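Local atomic coordinates of taurocyamine kinase (PDB entry 4WOD), a protein that reversibly transfers phosphate from ATP to taurocyamine, as a duplicated phosphagen kinase whose chain holds two fused kinase units. Residues A[59-64]-A[268-273]; A[583-588]-A[628-633]. The protein carries 4 engineered substitutions. All coordinates share one frame; numbering follows the deposited sequence.

Contact 1: A[59-64]-A[268-273]. With ARG (arginine), chain B.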
# COMPACT_ATOMS: atom_id res chain seq x y z
N ALA A 59 -9.18 11.89 -12.47
CA ALA A 59 -10.45 11.75 -11.76
C ALA A 59 -10.93 10.30 -11.77
O ALA A 59 -11.00 9.67 -12.82
CB ALA A 59 -11.49 12.67 -12.37
N LEU A 60 -11.27 9.79 -10.60
CA LEU A 60 -11.72 8.41 -10.43
C LEU A 60 -13.20 8.18 -10.77
O LEU A 60 -13.58 7.11 -11.26
CB LEU A 60 -11.46 7.99 -8.99
CG LEU A 60 -11.62 6.51 -8.69
CD1 LEU A 60 -10.62 5.74 -9.53
CD2 LEU A 60 -11.39 6.25 -7.20
N LEU A 61 -14.02 9.18 -10.49
CA LEU A 61 -15.48 9.05 -10.53
C LEU A 61 -16.15 9.98 -11.54
O LEU A 61 -15.60 11.02 -11.88
CB LEU A 61 -16.05 9.33 -9.13
CG LEU A 61 -15.67 8.31 -8.07
CD1 LEU A 61 -16.23 8.70 -6.71
CD2 LEU A 61 -16.13 6.92 -8.45
N PRO A 62 -17.35 9.61 -12.02
CA PRO A 62 -18.13 10.60 -12.77
C PRO A 62 -18.70 11.64 -11.81
O PRO A 62 -18.42 11.57 -10.60
CB PRO A 62 -19.27 9.77 -13.39
CG PRO A 62 -19.43 8.58 -12.41
CD PRO A 62 -18.00 8.29 -11.96
N ARG A 63 -19.51 12.55 -12.31
CA ARG A 63 -20.32 13.35 -11.40
C ARG A 63 -21.77 13.14 -11.82
O ARG A 63 -22.07 12.20 -12.55
CB ARG A 63 -19.90 14.83 -11.42
CG ARG A 63 -18.41 15.05 -11.02
CD ARG A 63 -18.14 14.73 -9.51
NE ARG A 63 -16.78 15.05 -9.06
CZ ARG A 63 -15.72 14.25 -9.18
NH1 ARG A 63 -15.83 13.06 -9.78
NH2 ARG A 63 -14.54 14.64 -8.72
N SER A 64 -22.68 13.98 -11.36
CA SER A 64 -24.07 13.80 -11.73
C SER A 64 -24.65 15.10 -12.24
O SER A 64 -24.49 16.15 -11.61
CB SER A 64 -24.89 13.25 -10.55
OG SER A 64 -24.61 13.95 -9.36
N CYS A 268 -21.06 14.31 -6.21
CA CYS A 268 -20.05 13.28 -6.46
C CYS A 268 -20.44 12.02 -5.73
O CYS A 268 -20.85 12.08 -4.56
CB CYS A 268 -18.67 13.76 -6.02
SG CYS A 268 -17.37 12.53 -6.21
N PRO A 269 -20.34 10.86 -6.41
CA PRO A 269 -20.71 9.57 -5.81
C PRO A 269 -19.91 9.18 -4.57
O PRO A 269 -20.40 8.35 -3.82
CB PRO A 269 -20.44 8.56 -6.94
CG PRO A 269 -20.62 9.37 -8.20
CD PRO A 269 -20.06 10.74 -7.85
N SER A 270 -18.72 9.75 -4.37
CA SER A 270 -17.90 9.37 -3.22
C SER A 270 -18.52 9.78 -1.88
O SER A 270 -18.23 9.18 -0.84
CB SER A 270 -16.50 9.97 -3.34
OG SER A 270 -16.53 11.38 -3.28
N ASN A 271 -19.37 10.80 -1.91
CA ASN A 271 -19.98 11.36 -0.69
C ASN A 271 -21.45 11.01 -0.48
O ASN A 271 -22.16 11.74 0.21
CB ASN A 271 -19.86 12.88 -0.70
CG ASN A 271 -18.45 13.34 -0.40
OD1 ASN A 271 -17.81 12.86 0.54
ND2 ASN A 271 -17.94 14.26 -1.21
N LEU A 272 -21.91 9.91 -1.07
CA LEU A 272 -23.29 9.43 -0.87
C LEU A 272 -23.46 8.81 0.51
O LEU A 272 -22.47 8.58 1.24
CB LEU A 272 -23.65 8.40 -1.94
CG LEU A 272 -23.71 8.94 -3.37
CD1 LEU A 272 -23.77 7.77 -4.38
CD2 LEU A 272 -24.91 9.91 -3.58
N GLY A 273 -24.71 8.52 0.86
CA GLY A 273 -25.01 7.83 2.11
C GLY A 273 -25.16 8.80 3.26
O GLY A 273 -26.17 9.52 3.33
N ARG B . -12.92 10.13 -5.85
CA ARG B . -13.26 11.28 -6.64
C ARG B . -12.66 11.38 -8.03
O ARG B . -11.43 11.21 -8.20
CB ARG B . -13.05 12.53 -5.87
CG ARG B . -14.19 12.83 -4.96
CD ARG B . -14.83 14.06 -5.50
NE ARG B . -15.94 14.44 -4.68
CZ ARG B . -16.12 15.65 -4.24
NH1 ARG B . -17.15 15.93 -3.50
NH2 ARG B . -15.25 16.58 -4.54
OXT ARG B . -13.55 11.61 -8.86
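The guanidino-substrate pocket of phosphagen kinases is built where an N-terminal-domain loop meets the loop of the reactive cysteine, and here L61, P62 and R63 pack on C268, P269 and S270 around a bound arginine. No hydrogen bond joins the two segments directly; they meet by van der Waals packing. Methyl CD1 of L61 reaches S270 CB at 3.6 Å and lies near P269 CB as well, while P269 sets its ring atom CD 3.3 Å from the carbonyl O of P62. R63 turns back after CG (chi2 -68°), running its CD alongside C268 CB and setting its guanidinium so that C268 SG, whose position is less certain, lies over one face toward the rim. In the plane of that guanidinium, NH1 donates to P62 O at 3.1 Å, approaching from above the carbonyl plane. NH1 also reaches the ligand atom OXT at 2.9 Å, with a weak second bond from NH2. The backbone completes the grip: L60 N donates to the ligand O at 2.8 Å and L61 N to its OXT at 3.0 Å. E222, outside both segments, is hydrogen-bonded to the ligand. Two backbone amides and the R63 guanidinium thus hold the carboxylate, probably stabilising its negative charge, beside the predicted active-site C268.

Contact 2: A[583-588]-A[628-633]; sequences CEEDHM and ITCCPS
D586 meets T629 and C630 through its carboxylate: OD1 accepts the backbone N-H of C630 at 2.7 Å, nearly straight at hydrogen (165°) and met almost head-on at the oxygen. With CG beside its own backbone N and anti to the carbonyl carbon (chi1 -76°), the aspartate sends this carboxylate across the gap, where OD1 also lies 3.5 Å from T629 CB. E585 takes a longer path. Its CG is anti to the backbone N (chi1 -178°) and the chain stays extended beyond it, carrying OE2 to 3.5 Å from C631 CB. One water fills the angle between the two acids, donating to E585 OE2 at 3.0 Å and to D586 OD2, and accepting from C631 N. Successive amides of the cysteine loop are therefore held by the acidic pair, one directly and the next through water. The contact lies in the C-terminal catalytic domain of the second kinase unit, between the hairpin turn linking strands 578-582 and 588-595 and the loop bearing C631, the predicted active-site cysteine. T629 braces that loop from within, its OG1 donating to C631 O at 2.7 Å. C630 turns CB toward the acidic turn, 3.4 Å from E585 O, a carbonyl oxygen buried here without a polar partner. At the far end of E585, OE1 forms a long, weak ion pair with R426.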
# COMPACT_ATOMS: atom_id res chain seq x y z
N CYS A 583 20.66 -5.22 -2.94
CA CYS A 583 19.88 -4.68 -1.83
C CYS A 583 18.36 -4.86 -1.96
O CYS A 583 17.59 -3.93 -1.66
CB CYS A 583 20.18 -3.19 -1.65
SG CYS A 583 19.73 -2.58 -0.01
N GLU A 584 17.92 -6.04 -2.37
CA GLU A 584 16.49 -6.37 -2.30
C GLU A 584 16.14 -6.87 -0.88
O GLU A 584 15.85 -6.06 0.01
CB GLU A 584 16.10 -7.41 -3.34
CG GLU A 584 14.60 -7.64 -3.39
CD GLU A 584 14.18 -8.49 -4.58
OE1 GLU A 584 13.28 -8.04 -5.32
OE2 GLU A 584 14.74 -9.60 -4.75
N GLU A 585 16.19 -8.18 -0.67
CA GLU A 585 16.00 -8.71 0.69
C GLU A 585 17.33 -8.89 1.39
O GLU A 585 17.48 -8.60 2.58
CB GLU A 585 15.25 -10.04 0.68
CG GLU A 585 15.00 -10.60 2.07
CD GLU A 585 14.21 -11.89 2.04
OE1 GLU A 585 13.02 -11.85 1.67
OE2 GLU A 585 14.78 -12.95 2.37
N ASP A 586 18.31 -9.39 0.64
CA ASP A 586 19.67 -9.50 1.12
C ASP A 586 20.48 -8.44 0.41
O ASP A 586 20.06 -7.96 -0.66
CB ASP A 586 20.25 -10.90 0.85
CG ASP A 586 19.70 -11.96 1.80
OD1 ASP A 586 19.69 -11.71 3.02
OD2 ASP A 586 19.31 -13.04 1.32
N HIS A 587 21.65 -8.11 0.98
CA HIS A 587 22.53 -7.13 0.35
C HIS A 587 22.78 -7.52 -1.10
O HIS A 587 22.84 -6.66 -1.96
CB HIS A 587 23.85 -7.00 1.10
CG HIS A 587 23.70 -6.38 2.46
ND1 HIS A 587 24.59 -6.61 3.49
CD2 HIS A 587 22.74 -5.57 2.97
CE1 HIS A 587 24.20 -5.96 4.57
NE2 HIS A 587 23.08 -5.31 4.28
N MET A 588 22.95 -8.81 -1.33
CA MET A 588 23.09 -9.33 -2.70
C MET A 588 22.42 -10.67 -2.90
O MET A 588 22.41 -11.53 -2.01
CB MET A 588 24.56 -9.48 -3.07
CG MET A 588 25.34 -8.21 -3.27
SD MET A 588 27.06 -8.68 -3.66
CE MET A 588 27.64 -9.27 -2.08
N ILE A 628 25.58 -15.65 6.64
CA ILE A 628 24.46 -14.95 7.28
C ILE A 628 23.62 -14.22 6.25
O ILE A 628 24.16 -13.59 5.34
CB ILE A 628 24.99 -13.96 8.34
CG1 ILE A 628 25.62 -14.75 9.48
CG2 ILE A 628 23.86 -13.02 8.84
CD1 ILE A 628 26.62 -13.94 10.25
N THR A 629 22.31 -14.34 6.38
CA THR A 629 21.35 -13.71 5.49
C THR A 629 20.22 -13.10 6.32
O THR A 629 20.03 -13.43 7.50
CB THR A 629 20.75 -14.72 4.45
OG1 THR A 629 20.05 -15.77 5.12
CG2 THR A 629 21.86 -15.35 3.60
N CYS A 630 19.48 -12.20 5.69
CA CYS A 630 18.34 -11.57 6.34
C CYS A 630 17.31 -12.58 6.86
O CYS A 630 16.95 -12.55 8.04
CB CYS A 630 17.70 -10.58 5.38
SG CYS A 630 16.25 -9.77 6.00
N CYS A 631 16.82 -13.45 5.99
CA CYS A 631 15.91 -14.50 6.43
C CYS A 631 16.69 -15.72 6.93
O CYS A 631 17.64 -16.17 6.29
CB CYS A 631 14.95 -14.91 5.29
SG CYS A 631 13.58 -15.96 5.81
N PRO A 632 16.30 -16.25 8.10
CA PRO A 632 16.97 -17.43 8.66
C PRO A 632 16.77 -18.67 7.78
O PRO A 632 17.49 -19.64 7.94
CB PRO A 632 16.30 -17.61 10.03
CG PRO A 632 15.69 -16.30 10.34
CD PRO A 632 15.30 -15.69 9.02
N SER A 633 15.81 -18.64 6.87
CA SER A 633 15.58 -19.76 5.98
C SER A 633 16.74 -19.95 4.99
O SER A 633 16.91 -21.04 4.42
CB SER A 633 14.28 -19.56 5.21
OG SER A 633 14.42 -18.52 4.25
O HOH W 1 17.45 -13.81 3.29

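How the contacts relate
In a duplicated kinase, corresponding loops of the two repeats can be compared within one chain. Contacts 1 and 2 fall in different kinase repeats, on opposite sides of the chain's centre, with centres 45 Å apart and nearest atoms about 28 Å apart. Each includes a cysteine loop: 268-273 in the first repeat and 628-633 in the second, with C268 and C631 as the predicted active-site residues. What meets the loop differs. In contact 1 it is an N-terminal-domain segment beside bound arginine; in contact 2 it is an acidic turn of the same catalytic domain, with D586 about 6 Å, side chain to side chain, from the predicted ATP-binding R486.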